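Uncharacterized protein A6V7T0 (Pseudomonas aeruginosa, PDB 3K12) is of unknown function but belongs to the YjgF-like (endoribonuclease L-PSP) family of small alpha/beta proteins, modelled here as a trimer. Local coordinates at residues L43-I46 against D47-L50; Q78-D81 against Q82-E86. All blocks are in the same frame, centred on the assembly; numbering follows the deposited sequence. Where two conformers were deposited one is given.

How the contacts relate
Both contacts are local, one within the body of helix 35-52 (contact 1) and one at the C-terminal end of helix 73-83 and the chain leaving it (contact 2). Their centres are about 14 Å apart, and they meet along the seam between the helices. There the ring of W83 packs on the backbone of contact 1, with CZ2 of W83 3.5 Å from O of L43. The side chain of L43 reaches back, its CD1 4.0 Å from CG1 of V79 and its CD2 4.1 Å from CZ of F84. R57 joins them by a second route, through D47 in contact 1 and W83 in contact 2.

Contact 1: L43-I46 against D47-L50; sequences LENI and DRLL
N45 and R48 make the polar side-chain contact of this helical segment. Their side chains run alongside each other in the same direction. R48 presents the edge of its guanidinium, and NE and NH1 both donate to the single oxygen OD1 of N45. The NH1 bond is 2.9 Å to N45 OD1. Both donors come from the same face of the amide, and the two flat groups are turned 42° apart. The bend of R48 at chi3 (69°) swings the guanidinium back to N45. NH2 of R48 has a second partner, a salt bridge to E6. With OD1 held by R48 and ND2 by Q26, the rotation of the N45 amide is fixed. The methyl CD1 of L49 packs against the amide nitrogen ND2 of N45, 3.7 Å away.

The apolar contact is I46 with L50, also side by side. CG2 of I46 is 3.7 Å from CD1 of L50, on the buried flank of the helix.

Backbone bonds run from D47, R48, L49 and L50 to the carbonyls four residues earlier. L50 N to I46 O, at 2.8 Å, is nearly straight (168°). A water donates to both O of L43 and OD1 of D47, while OD2 of D47 forms a salt bridge with R57.

This is a regular amphipathic alpha-helix lying against a beta-sheet: I46 and L50 face strands 20-26 and 106-113, as in the alpha/beta fold of the YjgF-like family.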
loop_
_atom_site.group_PDB
_atom_site.type_symbol
_atom_site.label_atom_id
_atom_site.label_comp_id
_atom_site.label_asym_id
_atom_site.label_seq_id
_atom_site.Cartn_x
_atom_site.Cartn_y
_atom_site.Cartn_z
ATOM N N LEU D 43 15.696 6.756 -2.108
ATOM C CA LEU D 43 16.074 6.255 -0.817
ATOM C C LEU D 43 16.781 7.304 0.022
ATOM O O LEU D 43 16.617 7.323 1.246
ATOM C CB LEU D 43 16.925 4.982 -0.934
ATOM C CG LEU D 43 16.150 3.769 -1.498
ATOM C CD1 LEU D 43 17.163 2.669 -1.888
ATOM C CD2 LEU D 43 15.207 3.228 -0.456
ATOM N N GLU D 44 17.570 8.182 -0.630
ATOM C CA GLU D 44 18.182 9.253 0.153
ATOM C C GLU D 44 17.149 10.237 0.703
ATOM O O GLU D 44 17.268 10.662 1.863
ATOM C CB GLU D 44 19.246 10.021 -0.613
ATOM C CG GLU D 44 19.748 11.152 0.254
ATOM C CD GLU D 44 20.988 11.798 -0.254
ATOM O OE1 GLU D 44 21.913 11.995 0.566
ATOM O OE2 GLU D 44 21.014 12.118 -1.457
ATOM N N ASN D 45 16.143 10.585 -0.093
ATOM C CA ASN D 45 15.126 11.507 0.416
ATOM C C ASN D 45 14.312 10.858 1.541
ATOM O O ASN D 45 13.983 11.506 2.554
ATOM C CB ASN D 45 14.181 11.983 -0.686
ATOM C CG ASN D 45 13.388 13.218 -0.252
ATOM O OD1 ASN D 45 13.990 14.240 0.142
ATOM N ND2 ASN D 45 12.046 13.141 -0.297
ATOM N N ILE D 46 14.019 9.554 1.412
ATOM C CA ILE D 46 13.413 8.824 2.522
ATOM C C ILE D 46 14.259 8.886 3.788
ATOM O O ILE D 46 13.760 9.089 4.887
ATOM C CB ILE D 46 13.057 7.368 2.105
ATOM C CG1 ILE D 46 11.907 7.390 1.077
ATOM C CG2 ILE D 46 12.660 6.513 3.291
ATOM C CD1 ILE D 46 11.830 6.125 0.203
ATOM N N ASP D 47 15.573 8.698 3.606
ATOM C CA ASP D 47 16.510 8.737 4.729
ATOM C C ASP D 47 16.427 10.078 5.455
ATOM O O ASP D 47 16.407 10.133 6.672
ATOM C CB ASP D 47 17.963 8.507 4.230
ATOM C CG ASP D 47 18.760 7.587 5.147
ATOM O OD1 ASP D 47 18.281 6.512 5.492
ATOM O OD2 ASP D 47 19.925 7.903 5.480
ATOM N N ARG D 48 16.429 11.146 4.664
ATOM C CA ARG D 48 16.414 12.527 5.201
ATOM C C ARG D 48 15.132 12.735 5.985
ATOM O O ARG D 48 15.158 13.225 7.105
ATOM C CB ARG D 48 16.527 13.529 4.081
ATOM C CG ARG D 48 16.392 14.976 4.524
ATOM C CD ARG D 48 16.378 15.924 3.340
ATOM N NE ARG D 48 15.167 15.799 2.543
ATOM C CZ ARG D 48 13.983 16.326 2.884
ATOM N NH1 ARG D 48 12.942 16.162 2.094
ATOM N NH2 ARG D 48 13.832 17.011 4.008
ATOM N N LEU D 49 14.013 12.317 5.382
ATOM C CA LEU D 49 12.728 12.462 6.031
ATOM C C LEU D 49 12.647 11.673 7.329
ATOM O O LEU D 49 12.275 12.220 8.373
ATOM C CB LEU D 49 11.610 12.034 5.077
ATOM C CG LEU D 49 11.259 12.995 3.950
ATOM C CD1 LEU D 49 10.394 12.350 2.871
ATOM C CD2 LEU D 49 10.561 14.227 4.536
ATOM N N LEU D 50 13.090 10.406 7.298
ATOM C CA LEU D 50 13.089 9.578 8.495
ATOM C C LEU D 50 13.942 10.192 9.599
ATOM O O LEU D 50 13.529 10.295 10.729
ATOM C CB LEU D 50 13.624 8.178 8.185
ATOM C CG LEU D 50 12.650 7.348 7.367
ATOM C CD1 LEU D 50 13.337 6.062 6.893
ATOM C CD2 LEU D 50 11.305 7.058 8.137
HETATM O O HOH W 1 16.533 5.342 3.504
#

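Contact 2: Q78-D81 against Q82-E86; sequences QVWD and QWFPE
Q78 meets Q82 one turn further on, their side chains side by side. CG of Q78 is 3.8 Å from NE2 of Q82, and the two amides are turned 60° apart. O of Q78 receives a weak bond from N of Q82. A water donates to the same oxygen and accepts a weak bond from NE2 of Q82.

V79 takes the stronger bond of Q82 N, 2.9 Å to V79 O, with the donor above the carbonyl plane.

W80 carries the aromatic contact. F84 points the edge of its ring at the six-membered ring of W80, with planes at 57° and centroids 4.7 Å apart. CE2 of F84 sits over the centre of that ring, 3.6 Å from CE2 of W80. F84 has CG beside its backbone N (chi1 -66°), which turns the ring back toward W80. W80 also forms a cation-pi pair with R92. O of W80 accepts a hydrogen bond from N of W83 at 3.2 Å.

The bonding thus passes from i to i+4 toward i to i+3 as helix 73-83 ends. Beyond the last of these bonds, the edge-to-face pair of W80 and F84 ties the exiting chain to the helix by apolar contact.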
loop_
_atom_site.group_PDB
_atom_site.type_symbol
_atom_site.label_atom_id
_atom_site.label_comp_id
_atom_site.label_asym_id
_atom_site.label_seq_id
_atom_site.Cartn_x
_atom_site.Cartn_y
_atom_site.Cartn_z
ATOM N N GLN D 78 19.679 -3.945 -7.222
ATOM C CA GLN D 78 21.115 -3.712 -6.991
ATOM C C GLN D 78 21.297 -2.647 -5.912
ATOM O O GLN D 78 22.026 -2.853 -4.935
ATOM C CB GLN D 78 21.786 -3.294 -8.303
ATOM C CG GLN D 78 23.275 -2.920 -8.236
ATOM C CD GLN D 78 23.710 -2.161 -9.501
ATOM O OE1 GLN D 78 24.613 -1.315 -9.458
ATOM N NE2 GLN D 78 23.051 -2.434 -10.614
ATOM N N VAL D 79 20.595 -1.528 -6.064
ATOM C CA VAL D 79 20.693 -0.460 -5.060
ATOM C C VAL D 79 20.045 -0.867 -3.734
ATOM O O VAL D 79 20.610 -0.651 -2.661
ATOM C CB VAL D 79 20.083 0.863 -5.596
ATOM C CG1 VAL D 79 20.112 1.953 -4.549
ATOM C CG2 VAL D 79 20.825 1.291 -6.853
ATOM N N TRP D 80 18.829 -1.444 -3.813
ATOM C CA TRP D 80 18.135 -1.921 -2.627
ATOM C C TRP D 80 19.045 -2.797 -1.749
ATOM O O TRP D 80 19.121 -2.624 -0.541
ATOM C CB TRP D 80 16.869 -2.693 -3.058
ATOM C CG TRP D 80 16.008 -3.129 -1.913
ATOM C CD1 TRP D 80 16.118 -4.276 -1.202
ATOM C CD2 TRP D 80 14.908 -2.397 -1.330
ATOM N NE1 TRP D 80 15.157 -4.325 -0.206
ATOM C CE2 TRP D 80 14.401 -3.183 -0.271
ATOM C CE3 TRP D 80 14.304 -1.163 -1.608
ATOM C CZ2 TRP D 80 13.294 -2.784 0.521
ATOM C CZ3 TRP D 80 13.210 -0.762 -0.834
ATOM C CH2 TRP D 80 12.723 -1.570 0.225
ATOM N N ASP D 81 19.745 -3.734 -2.404
ATOM C CA ASP D 81 20.613 -4.673 -1.705
ATOM C C ASP D 81 21.881 -4.022 -1.116
ATOM O O ASP D 81 22.516 -4.585 -0.210
ATOM C CB ASP D 81 20.998 -5.832 -2.639
ATOM C CG ASP D 81 19.819 -6.729 -2.988
ATOM O OD1 ASP D 81 18.768 -6.670 -2.310
ATOM O OD2 ASP D 81 19.949 -7.504 -3.966
ATOM N N GLN D 82 22.207 -2.837 -1.597
ATOM C CA GLN D 82 23.364 -2.080 -1.090
ATOM C C GLN D 82 23.022 -1.073 -0.034
ATOM O O GLN D 82 23.895 -0.428 0.491
ATOM C CB GLN D 82 24.046 -1.315 -2.245
ATOM C CG GLN D 82 24.826 -2.220 -3.154
ATOM C CD GLN D 82 25.261 -1.569 -4.445
ATOM O OE1 GLN D 82 25.232 -0.328 -4.605
ATOM N NE2 GLN D 82 25.663 -2.401 -5.387
ATOM N N TRP D 83 21.737 -0.920 0.279
ATOM C CA TRP D 83 21.281 0.225 1.056
ATOM C C TRP D 83 21.039 -0.040 2.538
ATOM O O TRP D 83 21.357 0.778 3.388
ATOM C CB TRP D 83 19.982 0.763 0.406
ATOM C CG TRP D 83 19.576 2.099 0.975
ATOM C CD1 TRP D 83 18.636 2.323 1.926
ATOM C CD2 TRP D 83 20.090 3.373 0.601
ATOM N NE1 TRP D 83 18.548 3.680 2.199
ATOM C CE2 TRP D 83 19.437 4.348 1.398
ATOM C CE3 TRP D 83 21.045 3.790 -0.325
ATOM C CZ2 TRP D 83 19.708 5.718 1.288
ATOM C CZ3 TRP D 83 21.300 5.167 -0.441
ATOM C CH2 TRP D 83 20.629 6.094 0.350
ATOM N N PHE D 84 20.375 -1.159 2.836
ATOM C CA PHE D 84 19.889 -1.404 4.190
ATOM C C PHE D 84 20.828 -2.254 5.024
ATOM O O PHE D 84 21.513 -3.130 4.468
ATOM C CB PHE D 84 18.504 -2.092 4.143
ATOM C CG PHE D 84 17.414 -1.221 3.560
ATOM C CD1 PHE D 84 16.786 -0.256 4.364
ATOM C CD2 PHE D 84 17.009 -1.384 2.251
ATOM C CE1 PHE D 84 15.785 0.540 3.850
ATOM C CE2 PHE D 84 15.991 -0.582 1.710
ATOM C CZ PHE D 84 15.370 0.398 2.530
ATOM N N PRO D 85 20.894 -1.988 6.346
ATOM C CA PRO D 85 21.688 -2.849 7.236
ATOM C C PRO D 85 21.231 -4.306 7.137
ATOM O O PRO D 85 20.035 -4.588 6.946
ATOM C CB PRO D 85 21.472 -2.254 8.621
ATOM C CG PRO D 85 20.478 -1.134 8.458
ATOM C CD PRO D 85 20.222 -0.878 7.043
ATOM N N GLU D 86 22.158 -5.246 7.267
ATOM C CA GLU D 86 21.846 -6.666 7.108
ATOM C C GLU D 86 20.715 -7.072 8.042
ATOM O O GLU D 86 20.763 -6.796 9.225
ATOM C CB GLU D 86 23.088 -7.557 7.368
ATOM C CG GLU D 86 22.751 -9.045 7.086
ATOM C CD GLU D 86 23.849 -10.043 7.406
ATOM O OE1 GLU D 86 24.842 -9.672 8.051
ATOM O OE2 GLU D 86 23.684 -11.222 7.000
HETATM O O HOH W 2 23.954 -4.918 -5.042
#